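Local coordinates for leucine aminopeptidase 2 (Saccharomyces cerevisiae, PDB 2XQ0), which cleaves di- and tripeptides as a zinc-dependent aminopeptidase and, more weakly, hydrolyses epoxides, including leukotriene A4 in vitro, at residues A[80-85]-A[111-116]; A[169-174]-A[194-199]; A[203-208]-A[312-317]; A[14-19]-A[427-432]; A[180-185]-A[278-283]. All coordinates share one frame; numbering follows the deposited sequence.

In the fold
A multidomain M1 peptidase illustrates how different contact types serve different levels of a fold. Contacts 1 and 2 pair antiparallel strands of the large N-terminal sheet, their centres about 21 Å apart. Contact 5 crosses from the edge of that sheet to the catalytic domain; its centre is about 10 Å from that of contact 2, to which Gln198 and Asn280 link it. Contact 3 joins the same two domains closer to the active site, with Tyr205 about 9 Å from the zinc ion and Trp317 about 6 Å from bestatin, both side-chain distances. Serine hydroxyls join it to contact 5. Contact 4, centred about 14 Å from contact 3, touches it where Cys315 packs on Pro15 and Asp427.

Contact 1 of 5, residues A[80-85]-A[111-116]; sequences HIDGSK and NFTLNI
Phe112 and Ile81 meet at a slant: Ile81 CG2 lies 3.9 Å from Phe112 CD1, oblique to the ring. The other flat group, the Asp82 carboxylate, is turned 77° from the ring plane and sits beside Phe112 CB. With CG anti to its own carbonyl carbon (chi1 -68°), Asp82 brings OD1 before the amide of Thr113, which donates to it over 3.1 Å from the syn side, somewhat out of the carboxylate plane. In the antiparallel backbone, His80 and Asn115 form a hydrogen-bonded pair, with His80 N to Asn115 O and Asn115 N to His80 O both at 2.8 Å. Next to them Ile81 faces Leu114 in a non-hydrogen-bonded pair, Ile81 CG1 lying 3.8 Å from Leu114 CD1. Asp82 N then donates to Thr113 O over 3.0 Å, just as the type I' turn from Ile81 to Ser84 carries the chain into strand 84-90. On the other edge of strand 111-120, Thr113 OG1 and Asn115 ND2 bond to Gln53 and Thr51 of the neighbouring strand 45-56. The chemistry implies a handover: where regular pairing ends, a carboxylate oxygen replaces a backbone carbonyl as acceptor for Thr113, while Ile81, Phe112 and Leu114 form the buried apolar side.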
# COMPACT_ATOMS: atom_id res chain seq x y z
N HIS A 80 11.16 33.25 -1.85
CA HIS A 80 11.10 34.32 -2.84
C HIS A 80 9.82 34.18 -3.67
O HIS A 80 9.41 33.07 -4.01
CB HIS A 80 12.28 34.23 -3.79
CG HIS A 80 13.59 34.63 -3.19
ND1 HIS A 80 14.39 33.74 -2.50
CD2 HIS A 80 14.25 35.81 -3.20
CE1 HIS A 80 15.48 34.37 -2.10
NE2 HIS A 80 15.43 35.62 -2.50
N ILE A 81 9.19 35.31 -3.97
CA ILE A 81 8.11 35.36 -4.95
C ILE A 81 8.51 36.31 -6.09
O ILE A 81 8.91 37.44 -5.85
CB ILE A 81 6.80 35.82 -4.31
CG1 ILE A 81 6.27 34.73 -3.36
CG2 ILE A 81 5.77 36.12 -5.39
CD1 ILE A 81 5.16 35.20 -2.42
N ASP A 82 8.45 35.82 -7.32
CA ASP A 82 8.87 36.61 -8.46
C ASP A 82 10.25 37.23 -8.27
O ASP A 82 10.45 38.42 -8.50
CB ASP A 82 7.83 37.70 -8.74
CG ASP A 82 6.52 37.13 -9.23
OD1 ASP A 82 6.51 35.94 -9.62
OD2 ASP A 82 5.51 37.85 -9.23
N GLY A 83 11.21 36.41 -7.85
CA GLY A 83 12.58 36.85 -7.69
C GLY A 83 12.86 37.68 -6.45
O GLY A 83 14.02 37.94 -6.13
N SER A 84 11.81 38.10 -5.74
CA SER A 84 12.00 38.96 -4.58
C SER A 84 11.75 38.25 -3.26
O SER A 84 10.86 37.42 -3.17
CB SER A 84 11.11 40.21 -4.67
OG SER A 84 11.58 41.11 -5.66
N LYS A 85 12.52 38.60 -2.24
CA LYS A 85 12.38 38.01 -0.91
C LYS A 85 10.98 38.27 -0.36
O LYS A 85 10.47 39.39 -0.41
CB LYS A 85 13.45 38.55 0.03
CG LYS A 85 13.78 37.66 1.24
CD LYS A 85 14.61 36.43 0.84
CE LYS A 85 14.79 35.45 2.01
NZ LYS A 85 13.49 34.93 2.55
N ASN A 111 -1.05 35.28 -11.57
CA ASN A 111 -0.05 34.25 -11.85
C ASN A 111 1.30 34.67 -11.28
O ASN A 111 1.75 35.80 -11.49
CB ASN A 111 0.09 34.00 -13.35
CG ASN A 111 -1.07 33.21 -13.91
OD1 ASN A 111 -0.93 32.03 -14.22
ND2 ASN A 111 -2.22 33.86 -14.05
N PHE A 112 1.95 33.76 -10.55
CA PHE A 112 3.22 34.10 -9.91
C PHE A 112 4.06 32.85 -9.64
O PHE A 112 3.56 31.72 -9.69
CB PHE A 112 2.99 34.93 -8.64
CG PHE A 112 2.29 34.18 -7.52
CD1 PHE A 112 3.01 33.61 -6.48
CD2 PHE A 112 0.90 34.08 -7.49
CE1 PHE A 112 2.38 32.94 -5.43
CE2 PHE A 112 0.25 33.41 -6.44
CZ PHE A 112 1.00 32.84 -5.41
N THR A 113 5.34 33.07 -9.39
CA THR A 113 6.26 31.99 -9.09
C THR A 113 6.67 32.07 -7.63
O THR A 113 6.99 33.16 -7.12
CB THR A 113 7.50 32.08 -9.99
OG1 THR A 113 7.11 31.92 -11.35
CG2 THR A 113 8.50 31.00 -9.63
N LEU A 114 6.65 30.91 -6.97
CA LEU A 114 7.00 30.80 -5.55
C LEU A 114 8.18 29.85 -5.37
O LEU A 114 8.10 28.68 -5.73
CB LEU A 114 5.80 30.30 -4.76
CG LEU A 114 6.11 29.85 -3.33
CD1 LEU A 114 6.66 31.01 -2.52
CD2 LEU A 114 4.89 29.26 -2.67
N ASN A 115 9.28 30.37 -4.82
CA ASN A 115 10.45 29.53 -4.54
C ASN A 115 10.74 29.47 -3.05
O ASN A 115 10.82 30.49 -2.36
CB ASN A 115 11.68 30.04 -5.30
CG ASN A 115 12.90 29.15 -5.09
OD1 ASN A 115 13.72 29.40 -4.20
ND2 ASN A 115 13.04 28.12 -5.90
N ILE A 116 10.89 28.25 -2.53
CA ILE A 116 11.23 28.06 -1.13
C ILE A 116 12.47 27.19 -1.00
O ILE A 116 12.49 26.05 -1.47
CB ILE A 116 10.10 27.35 -0.39
CG1 ILE A 116 8.76 28.07 -0.64
CG2 ILE A 116 10.42 27.22 1.09
CD1 ILE A 116 7.56 27.21 -0.36

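Contact 2 of 5, residues A[169-174]-A[194-199]; sequences ASIESP and YRFEQK
Ala169 pairs with Phe196 and Ile171 with Tyr194, both as hydrogen-bonded pairs of an antiparallel ribbon; the N-to-C directions of strands 169-172 and 194-199 make an angle of 159°. Four backbone bonds hold it, among them Ile171 N to Tyr194 O at 2.8 Å and the straighter Tyr194 N to Ile171 O at 2.9 Å. Weaker CA-H...O contacts fill in around the non-hydrogen-bonded pair of Ser170 and Arg195: Arg195 CA lies 3.2 Å from Ala169 O, and Ser170 CA approaches Tyr194 O. In the apolar contact, the Ile171 side chain crosses that of Phe196 at about a right angle, Ile171 CD1 4.2 Å from Phe196 CE2. Strand 177-179 lies against this side, where Phe179 meets the Phe196 ring. A ring-edge contact to a carbonyl follows: Ile171 O lies in the Tyr194 ring plane, 3.4 Å from Tyr194 CD2. Among polar side chains, Arg195, with CG anti to its carbonyl carbon (chi1 -58°), reaches across to Ser170; NH1 comes close to OG, but the angle does not make it a hydrogen bond. Alternation thus gives this part of the sheet two unlike faces: Ala169, Ile171, Tyr194 and Phe196 line the packed one, Ser170 and Arg195 the polar one.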
# COMPACT_ATOMS: atom_id res chain seq x y z
N ALA A 169 12.14 17.65 -11.97
CA ALA A 169 13.00 17.45 -10.82
C ALA A 169 14.45 17.27 -11.22
O ALA A 169 14.76 16.49 -12.12
CB ALA A 169 12.53 16.23 -10.01
N SER A 170 15.35 17.99 -10.55
CA SER A 170 16.77 17.71 -10.69
C SER A 170 17.26 17.27 -9.34
O SER A 170 17.01 17.93 -8.33
CB SER A 170 17.54 18.94 -11.13
OG SER A 170 16.99 19.45 -12.33
N ILE A 171 17.95 16.14 -9.32
CA ILE A 171 18.40 15.58 -8.06
C ILE A 171 19.89 15.27 -8.14
O ILE A 171 20.32 14.46 -8.95
CB ILE A 171 17.62 14.33 -7.67
CG1 ILE A 171 16.12 14.64 -7.70
CG2 ILE A 171 18.04 13.85 -6.29
CD1 ILE A 171 15.23 13.46 -7.49
N GLU A 172 20.67 15.94 -7.32
CA GLU A 172 22.11 15.70 -7.30
C GLU A 172 22.40 14.66 -6.22
O GLU A 172 21.89 14.76 -5.11
CB GLU A 172 22.82 17.01 -6.98
CG GLU A 172 24.34 16.90 -7.03
CD GLU A 172 25.01 18.22 -6.72
OE1 GLU A 172 24.37 19.07 -6.06
OE2 GLU A 172 26.17 18.40 -7.14
N SER A 173 23.19 13.65 -6.57
CA SER A 173 23.56 12.60 -5.62
C SER A 173 24.87 11.96 -6.05
O SER A 173 25.15 11.88 -7.25
CB SER A 173 22.47 11.52 -5.57
OG SER A 173 22.78 10.52 -4.60
N PRO A 174 25.69 11.49 -5.09
CA PRO A 174 26.89 10.76 -5.50
C PRO A 174 26.59 9.32 -5.91
O PRO A 174 27.52 8.61 -6.26
CB PRO A 174 27.76 10.77 -4.24
CG PRO A 174 26.78 10.91 -3.12
CD PRO A 174 25.65 11.74 -3.64
N TYR A 194 20.56 14.01 -11.76
CA TYR A 194 19.52 13.24 -12.41
C TYR A 194 18.29 14.11 -12.62
O TYR A 194 17.71 14.61 -11.65
CB TYR A 194 19.20 12.01 -11.55
CG TYR A 194 20.42 11.15 -11.32
CD1 TYR A 194 20.64 10.00 -12.07
CD2 TYR A 194 21.37 11.51 -10.37
CE1 TYR A 194 21.75 9.23 -11.88
CE2 TYR A 194 22.49 10.73 -10.16
CZ TYR A 194 22.68 9.60 -10.93
OH TYR A 194 23.80 8.83 -10.74
N ARG A 195 17.89 14.28 -13.88
CA ARG A 195 16.71 15.10 -14.20
C ARG A 195 15.55 14.23 -14.65
O ARG A 195 15.75 13.20 -15.32
CB ARG A 195 17.05 16.12 -15.28
CG ARG A 195 18.19 17.06 -14.91
CD ARG A 195 18.42 18.06 -16.02
NE ARG A 195 19.51 18.98 -15.71
CZ ARG A 195 19.37 20.09 -14.98
NH1 ARG A 195 18.19 20.41 -14.48
NH2 ARG A 195 20.42 20.87 -14.76
N PHE A 196 14.33 14.63 -14.26
CA PHE A 196 13.13 13.83 -14.55
C PHE A 196 12.00 14.76 -14.90
O PHE A 196 12.02 15.94 -14.56
CB PHE A 196 12.68 13.03 -13.31
CG PHE A 196 13.73 12.12 -12.76
CD1 PHE A 196 13.81 10.80 -13.18
CD2 PHE A 196 14.62 12.58 -11.81
CE1 PHE A 196 14.77 9.96 -12.67
CE2 PHE A 196 15.59 11.73 -11.29
CZ PHE A 196 15.66 10.42 -11.72
N GLU A 197 10.97 14.21 -15.52
CA GLU A 197 9.77 14.97 -15.82
C GLU A 197 8.56 14.09 -15.54
O GLU A 197 8.55 12.91 -15.92
CB GLU A 197 9.79 15.34 -17.30
CG GLU A 197 8.89 16.47 -17.67
CD GLU A 197 9.15 16.95 -19.08
OE1 GLU A 197 9.54 16.11 -19.92
OE2 GLU A 197 8.96 18.17 -19.33
N GLN A 198 7.54 14.63 -14.86
CA GLN A 198 6.28 13.92 -14.69
C GLN A 198 5.24 14.77 -15.40
O GLN A 198 4.83 15.80 -14.87
CB GLN A 198 5.90 13.73 -13.21
CG GLN A 198 4.56 12.99 -13.02
CD GLN A 198 4.48 11.74 -13.89
OE1 GLN A 198 3.88 11.76 -14.97
NE2 GLN A 198 5.13 10.65 -13.45
N LYS A 199 4.88 14.39 -16.62
CA LYS A 199 4.02 15.25 -17.43
C LYS A 199 2.51 15.05 -17.17
O LYS A 199 1.70 15.84 -17.63
CB LYS A 199 4.35 15.12 -18.93
CG LYS A 199 5.80 15.46 -19.25
CD LYS A 199 5.98 15.96 -20.69
CE LYS A 199 6.13 14.82 -21.68
NZ LYS A 199 6.65 15.31 -23.00

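Contact 3 of 5, residues A[203-208]-A[312-317]; sequences PAYLIG and VTNCSW
Thr313, in the short strand that follows the zinc-binding HExxH helix, turns its CG2 methyl toward Tyr205 and Pro203 in a buried interface between the N-terminal and catalytic domains whose centrepiece is a T-shaped aromatic pair. Thr313 CG2 lies at the edge of the Tyr205 ring, 3.7 Å from Tyr205 OH, and 4.2 Å from Pro203 CG. The Thr313 hydroxyl is occupied elsewhere, by Gly309 O and Lys164 NZ. Asn314 only brushes the phenol, with Asn314 OD1 4.4 Å from Tyr205 OH; Asn323 offers that hydroxyl a weak hydrogen bond. After Cys315 and Ser316, Trp317 directs the edge of its six-membered ring at the face of Tyr205, the planes inclined at 69° and the centroids 5.2 Å apart. Tyr205 can receive it because CG stands between its backbone N and carbonyl carbon (chi1 78°), swinging the ring out from the 3-10 turn. Replacing Tyr205 by an alanine would probably leave the Trp317 edge without its aromatic face and open a gap beside the substrate-binding Glu147 and Met276. Both faces of the tyrosine ring are covered: Trp317 CH2 stands 3.6 Å above one and Leu206 CG equally far above the other, each displaced toward the rim.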
# COMPACT_ATOMS: atom_id res chain seq x y z
N PRO A 203 -0.65 14.17 -7.29
CA PRO A 203 -0.64 14.66 -5.91
C PRO A 203 0.76 14.47 -5.28
O PRO A 203 1.52 13.59 -5.71
CB PRO A 203 -1.67 13.77 -5.21
CG PRO A 203 -1.67 12.51 -5.99
CD PRO A 203 -1.37 12.89 -7.42
N ALA A 204 1.09 15.28 -4.28
CA ALA A 204 2.40 15.19 -3.63
C ALA A 204 2.68 13.81 -3.03
O ALA A 204 3.83 13.40 -2.94
CB ALA A 204 2.54 16.28 -2.55
N TYR A 205 1.63 13.11 -2.60
CA TYR A 205 1.86 11.87 -1.84
C TYR A 205 2.41 10.78 -2.77
O TYR A 205 2.94 9.79 -2.31
CB TYR A 205 0.60 11.41 -1.11
CG TYR A 205 -0.42 10.71 -1.98
CD1 TYR A 205 -0.26 9.37 -2.33
CD2 TYR A 205 -1.54 11.37 -2.42
CE1 TYR A 205 -1.19 8.73 -3.11
CE2 TYR A 205 -2.48 10.74 -3.22
CZ TYR A 205 -2.30 9.42 -3.55
OH TYR A 205 -3.23 8.79 -4.34
N LEU A 206 2.30 10.99 -4.09
CA LEU A 206 2.80 10.03 -5.09
C LEU A 206 4.26 10.26 -5.47
O LEU A 206 4.86 9.45 -6.18
CB LEU A 206 1.94 10.08 -6.35
CG LEU A 206 0.55 9.45 -6.17
CD1 LEU A 206 -0.25 9.59 -7.46
CD2 LEU A 206 0.70 8.00 -5.80
N ILE A 207 4.83 11.37 -5.00
CA ILE A 207 6.23 11.62 -5.28
C ILE A 207 7.05 10.50 -4.67
O ILE A 207 6.78 10.04 -3.55
CB ILE A 207 6.71 12.97 -4.77
CG1 ILE A 207 6.11 14.09 -5.63
CG2 ILE A 207 8.24 13.05 -4.80
CD1 ILE A 207 6.62 14.05 -7.07
N GLY A 208 8.03 10.03 -5.43
CA GLY A 208 8.90 8.98 -4.96
C GLY A 208 10.34 9.28 -5.33
O GLY A 208 10.61 9.78 -6.43
N VAL A 312 -6.98 9.00 -11.38
CA VAL A 312 -8.18 9.49 -10.73
C VAL A 312 -7.97 9.33 -9.23
O VAL A 312 -7.75 8.23 -8.76
CB VAL A 312 -9.43 8.68 -11.16
CG1 VAL A 312 -10.63 9.06 -10.31
CG2 VAL A 312 -9.73 8.91 -12.63
N THR A 313 -8.01 10.43 -8.48
CA THR A 313 -7.53 10.43 -7.11
C THR A 313 -8.60 10.80 -6.09
O THR A 313 -9.46 11.63 -6.36
CB THR A 313 -6.37 11.44 -6.98
OG1 THR A 313 -5.43 11.20 -8.03
CG2 THR A 313 -5.67 11.31 -5.61
N ASN A 314 -8.56 10.20 -4.91
CA ASN A 314 -9.46 10.61 -3.85
C ASN A 314 -9.14 12.04 -3.42
O ASN A 314 -7.97 12.43 -3.28
CB ASN A 314 -9.41 9.66 -2.64
CG ASN A 314 -7.98 9.30 -2.23
OD1 ASN A 314 -7.03 10.02 -2.51
ND2 ASN A 314 -7.82 8.17 -1.55
N CYS A 315 -10.18 12.83 -3.19
CA CYS A 315 -9.98 14.23 -2.86
C CYS A 315 -9.46 14.44 -1.45
O CYS A 315 -8.83 15.46 -1.16
CB CYS A 315 -11.27 15.01 -3.07
SG CYS A 315 -12.54 14.57 -1.90
N SER A 316 -9.74 13.48 -0.57
CA SER A 316 -9.29 13.56 0.82
C SER A 316 -9.19 12.16 1.37
O SER A 316 -9.60 11.20 0.72
CB SER A 316 -10.28 14.36 1.67
OG SER A 316 -11.35 13.56 2.12
N TRP A 317 -8.67 12.04 2.58
CA TRP A 317 -8.48 10.73 3.18
C TRP A 317 -9.77 10.16 3.78
O TRP A 317 -9.80 9.01 4.21
CB TRP A 317 -7.30 10.74 4.16
CG TRP A 317 -6.07 11.29 3.46
CD1 TRP A 317 -5.47 12.50 3.67
CD2 TRP A 317 -5.35 10.67 2.38
NE1 TRP A 317 -4.41 12.67 2.80
CE2 TRP A 317 -4.32 11.56 1.99
CE3 TRP A 317 -5.47 9.45 1.70
CZ2 TRP A 317 -3.41 11.26 0.98
CZ3 TRP A 317 -4.58 9.16 0.68
CH2 TRP A 317 -3.56 10.05 0.34

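Contact 4 of 5, residues A[14-19]-A[427-432]; sequences SPEYDQ and DTFQFL
Asp427 OD2 is gripped by two donors from the N-terminal loop: Ser14 OG gives it a hydrogen bond of 2.8 Å through the syn lone pair, and Glu16 N meets it from the anti side at 3.0 Å, slightly out of the carboxylate plane. The companion oxygen serves the helix, for Gln430 N donates to Asp427 OD1 over 3.0 Å, nearly in line with the C-O bond. Gln430 OE1 answers by accepting from Asp427 N at 2.9 Å. The glutamine amide is thereby held against the loop: Gln430 CD lies 3.7 Å from Ser14 CB, and OE1 packs on Pro15, which follows a cis peptide bond. The Glu16 chain runs extended beyond CG, itself anti to the backbone N (chi1 180°), and lays OE1 at the edge of the Phe429 ring, in its plane; OE2 bonds to His319. An alanine in place of Asp427 would probably leave Ser14 OG and Glu16 N without their shared acceptor, and Gln430 N without its cap. Buried at the N-terminus of helix 428-438, the carboxylate is probably stabilised as an anion by the helix dipole. Asp427 and Gln430 form a classical capping box, here with a second use as the docking point for residues 14-16.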
# COMPACT_ATOMS: atom_id res chain seq x y z
N SER A 14 -18.52 20.20 -4.18
CA SER A 14 -17.60 19.08 -4.30
C SER A 14 -16.40 19.52 -5.14
O SER A 14 -16.52 20.42 -5.95
CB SER A 14 -18.32 17.90 -4.96
OG SER A 14 -19.04 17.12 -4.01
N PRO A 15 -15.22 18.89 -4.94
CA PRO A 15 -14.88 17.84 -3.99
C PRO A 15 -14.88 18.33 -2.55
O PRO A 15 -14.53 19.47 -2.27
CB PRO A 15 -13.44 17.46 -4.38
CG PRO A 15 -13.24 17.99 -5.73
CD PRO A 15 -14.08 19.21 -5.81
N GLU A 16 -15.25 17.44 -1.64
CA GLU A 16 -15.33 17.72 -0.23
C GLU A 16 -13.98 18.20 0.30
O GLU A 16 -12.93 17.68 -0.07
CB GLU A 16 -15.74 16.45 0.51
CG GLU A 16 -15.87 16.61 2.01
CD GLU A 16 -16.33 15.33 2.66
OE1 GLU A 16 -17.53 15.23 2.99
OE2 GLU A 16 -15.50 14.42 2.84
N TYR A 17 -14.03 19.18 1.20
CA TYR A 17 -12.82 19.77 1.75
C TYR A 17 -11.95 18.75 2.50
O TYR A 17 -12.46 17.94 3.27
CB TYR A 17 -13.19 20.95 2.68
CG TYR A 17 -12.01 21.86 2.93
CD1 TYR A 17 -11.77 22.94 2.11
CD2 TYR A 17 -11.12 21.61 3.96
CE1 TYR A 17 -10.70 23.78 2.31
CE2 TYR A 17 -10.02 22.44 4.18
CZ TYR A 17 -9.81 23.52 3.34
OH TYR A 17 -8.74 24.36 3.52
N ASP A 18 -10.64 18.79 2.26
CA ASP A 18 -9.68 17.92 2.92
C ASP A 18 -9.21 18.51 4.26
O ASP A 18 -8.40 19.43 4.29
CB ASP A 18 -8.46 17.74 2.00
CG ASP A 18 -7.42 16.83 2.57
OD1 ASP A 18 -7.57 16.38 3.73
OD2 ASP A 18 -6.44 16.54 1.84
N GLN A 19 -9.68 17.92 5.36
CA GLN A 19 -9.39 18.41 6.71
C GLN A 19 -7.98 18.07 7.23
O GLN A 19 -7.61 18.49 8.33
CB GLN A 19 -10.40 17.80 7.69
CG GLN A 19 -11.85 18.15 7.39
CD GLN A 19 -12.18 19.57 7.75
OE1 GLN A 19 -11.72 20.08 8.77
NE2 GLN A 19 -12.98 20.23 6.91
N ASP A 427 -14.75 13.03 -4.73
CA ASP A 427 -15.29 12.43 -3.53
C ASP A 427 -16.32 11.34 -3.88
O ASP A 427 -16.65 11.12 -5.04
CB ASP A 427 -15.82 13.49 -2.54
CG ASP A 427 -17.00 14.29 -3.09
OD1 ASP A 427 -17.75 13.72 -3.89
OD2 ASP A 427 -17.18 15.47 -2.71
N THR A 428 -16.79 10.62 -2.88
CA THR A 428 -17.72 9.53 -3.09
C THR A 428 -19.00 10.02 -3.76
O THR A 428 -19.61 9.32 -4.56
CB THR A 428 -18.10 8.95 -1.74
OG1 THR A 428 -16.92 8.45 -1.10
CG2 THR A 428 -19.12 7.85 -1.89
N PHE A 429 -19.42 11.23 -3.41
CA PHE A 429 -20.68 11.75 -3.91
C PHE A 429 -20.61 11.94 -5.41
O PHE A 429 -21.57 11.65 -6.12
CB PHE A 429 -21.04 13.05 -3.18
CG PHE A 429 -20.99 12.91 -1.68
CD1 PHE A 429 -21.96 12.18 -1.02
CD2 PHE A 429 -19.95 13.46 -0.96
CE1 PHE A 429 -21.90 12.03 0.35
CE2 PHE A 429 -19.88 13.32 0.42
CZ PHE A 429 -20.86 12.60 1.07
N GLN A 430 -19.46 12.39 -5.90
CA GLN A 430 -19.27 12.55 -7.34
C GLN A 430 -19.23 11.18 -8.03
O GLN A 430 -19.70 11.01 -9.16
CB GLN A 430 -17.99 13.35 -7.63
CG GLN A 430 -17.99 14.77 -7.05
CD GLN A 430 -16.63 15.42 -7.18
OE1 GLN A 430 -15.76 15.21 -6.34
NE2 GLN A 430 -16.44 16.20 -8.24
N PHE A 431 -18.65 10.19 -7.35
CA PHE A 431 -18.66 8.82 -7.85
C PHE A 431 -20.12 8.40 -8.06
O PHE A 431 -20.49 7.93 -9.13
CB PHE A 431 -17.96 7.87 -6.87
CG PHE A 431 -18.29 6.40 -7.09
CD1 PHE A 431 -17.78 5.71 -8.16
CD2 PHE A 431 -19.10 5.72 -6.19
CE1 PHE A 431 -18.07 4.36 -8.36
CE2 PHE A 431 -19.40 4.38 -6.38
CZ PHE A 431 -18.89 3.69 -7.47
N LEU A 432 -20.96 8.61 -7.04
CA LEU A 432 -22.37 8.19 -7.12
C LEU A 432 -23.16 8.91 -8.21
O LEU A 432 -23.91 8.28 -8.92
CB LEU A 432 -23.08 8.35 -5.77
CG LEU A 432 -22.48 7.49 -4.65
CD1 LEU A 432 -23.02 7.90 -3.30
CD2 LEU A 432 -22.73 6.02 -4.90

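Contact 5 of 5, residues A[180-185]-A[278-283]; sequences SGIRIE and SPNMTF
Ile182 and Asn280 meet at a slant, Ile182 CG1 lying 4.0 Å from Asn280 OD1 and about equally far from CG and ND2, so that an aliphatic chain rests against a polar end. Both amide atoms are satisfied elsewhere: ND2 donates to Trp259 O, and OD1 accepts from Gln198. Asn280 CG lies anti to its own carbonyl carbon (chi1 -64°), which aims the amide at strand 182-183. The backbone of the type II turn from Ser278 to Met281, in which Asn280 has a positive phi of 69°, sets Asn280 CB 3.8 Å from Gly181 O. The carbonyl of Pro279 presses on the neighbouring serine, Pro279 O lying 3.1 Å from Ser180 CA and 3.3 Å from Ser180 CB. Ser180 CB and Ser278 CB face each other 3.8 Å apart, while the two hydroxyls turn to the 203-208 segment: Ser180 OG accepts from Gly208 N, and Ser278 OG bonds to Leu206 O. In the fold, strand 182-183 edges the N-terminal sheet beside strand 193-199, whereas strand 282-284 lies next to strand 264-266 in the catalytic domain; Pro279 packs on Gln198 of strand 193-199 and on Asn310 of the zinc-binding helix 297-311, where Thr282 touches Glu302.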
# COMPACT_ATOMS: atom_id res chain seq x y z
N SER A 180 9.82 9.33 -9.35
CA SER A 180 8.50 9.06 -9.91
C SER A 180 8.23 9.94 -11.13
O SER A 180 7.32 10.79 -11.12
CB SER A 180 7.45 9.33 -8.85
OG SER A 180 7.61 10.64 -8.33
N GLY A 181 9.02 9.75 -12.17
CA GLY A 181 8.84 10.45 -13.42
C GLY A 181 9.74 9.84 -14.47
O GLY A 181 10.45 8.88 -14.20
N ILE A 182 9.71 10.40 -15.67
CA ILE A 182 10.49 9.88 -16.77
C ILE A 182 11.82 10.61 -16.82
O ILE A 182 11.87 11.83 -16.80
CB ILE A 182 9.75 9.98 -18.11
CG1 ILE A 182 8.47 9.13 -18.05
CG2 ILE A 182 10.65 9.52 -19.26
CD1 ILE A 182 7.63 9.14 -19.30
N ARG A 183 12.89 9.85 -16.81
CA ARG A 183 14.23 10.41 -16.84
C ARG A 183 14.46 11.18 -18.12
O ARG A 183 14.07 10.73 -19.20
CB ARG A 183 15.24 9.28 -16.72
CG ARG A 183 16.67 9.72 -16.73
CD ARG A 183 17.12 10.18 -15.37
NE ARG A 183 18.53 10.54 -15.44
CZ ARG A 183 19.52 9.66 -15.36
NH1 ARG A 183 19.25 8.38 -15.16
NH2 ARG A 183 20.78 10.06 -15.45
N ILE A 184 15.07 12.35 -18.01
CA ILE A 184 15.57 13.08 -19.16
C ILE A 184 17.00 12.60 -19.39
O ILE A 184 17.90 12.91 -18.61
CB ILE A 184 15.53 14.59 -18.93
CG1 ILE A 184 14.07 15.03 -18.78
CG2 ILE A 184 16.20 15.32 -20.08
CD1 ILE A 184 13.90 16.42 -18.24
N GLU A 185 17.20 11.83 -20.45
CA GLU A 185 18.33 10.89 -20.57
C GLU A 185 19.75 11.45 -20.63
O GLU A 185 19.96 12.62 -20.95
CB GLU A 185 18.09 9.92 -21.74
CG GLU A 185 16.91 8.99 -21.52
CD GLU A 185 16.63 8.09 -22.72
OE1 GLU A 185 17.22 8.33 -23.80
OE2 GLU A 185 15.82 7.15 -22.58
N SER A 278 4.11 4.78 -6.84
CA SER A 278 4.62 6.01 -7.41
C SER A 278 4.62 5.90 -8.90
O SER A 278 5.12 4.92 -9.44
CB SER A 278 6.05 6.29 -6.95
OG SER A 278 6.05 6.64 -5.59
N PRO A 279 4.04 6.90 -9.59
CA PRO A 279 3.99 6.90 -11.06
C PRO A 279 5.34 6.77 -11.72
O PRO A 279 6.26 7.52 -11.40
CB PRO A 279 3.39 8.27 -11.39
CG PRO A 279 2.64 8.65 -10.19
CD PRO A 279 3.37 8.07 -9.01
N ASN A 280 5.44 5.84 -12.66
CA ASN A 280 6.68 5.55 -13.37
C ASN A 280 7.77 4.90 -12.52
O ASN A 280 8.87 4.65 -13.01
CB ASN A 280 7.24 6.79 -14.08
CG ASN A 280 6.32 7.30 -15.18
OD1 ASN A 280 5.84 8.43 -15.14
ND2 ASN A 280 6.09 6.47 -16.18
N MET A 281 7.48 4.61 -11.25
CA MET A 281 8.45 3.87 -10.45
C MET A 281 7.79 3.23 -9.25
O MET A 281 7.84 3.77 -8.16
CB MET A 281 9.61 4.78 -9.98
CG MET A 281 10.84 4.04 -9.40
SD MET A 281 11.59 2.79 -10.49
CE MET A 281 12.11 3.85 -11.86
N THR A 282 7.16 2.09 -9.46
CA THR A 282 6.58 1.32 -8.37
C THR A 282 7.68 0.92 -7.39
O THR A 282 8.73 0.44 -7.80
CB THR A 282 5.88 0.06 -8.96
OG1 THR A 282 4.65 0.46 -9.56
CG2 THR A 282 5.59 -0.97 -7.86
N PHE A 283 7.46 1.14 -6.10
CA PHE A 283 8.40 0.71 -5.08
C PHE A 283 7.92 -0.65 -4.63
O PHE A 283 6.75 -0.82 -4.33
CB PHE A 283 8.43 1.66 -3.89
CG PHE A 283 9.23 2.91 -4.11
CD1 PHE A 283 9.33 3.49 -5.36
CD2 PHE A 283 9.88 3.52 -3.04
CE1 PHE A 283 10.08 4.65 -5.56
CE2 PHE A 283 10.62 4.67 -3.22
CZ PHE A 283 10.73 5.24 -4.49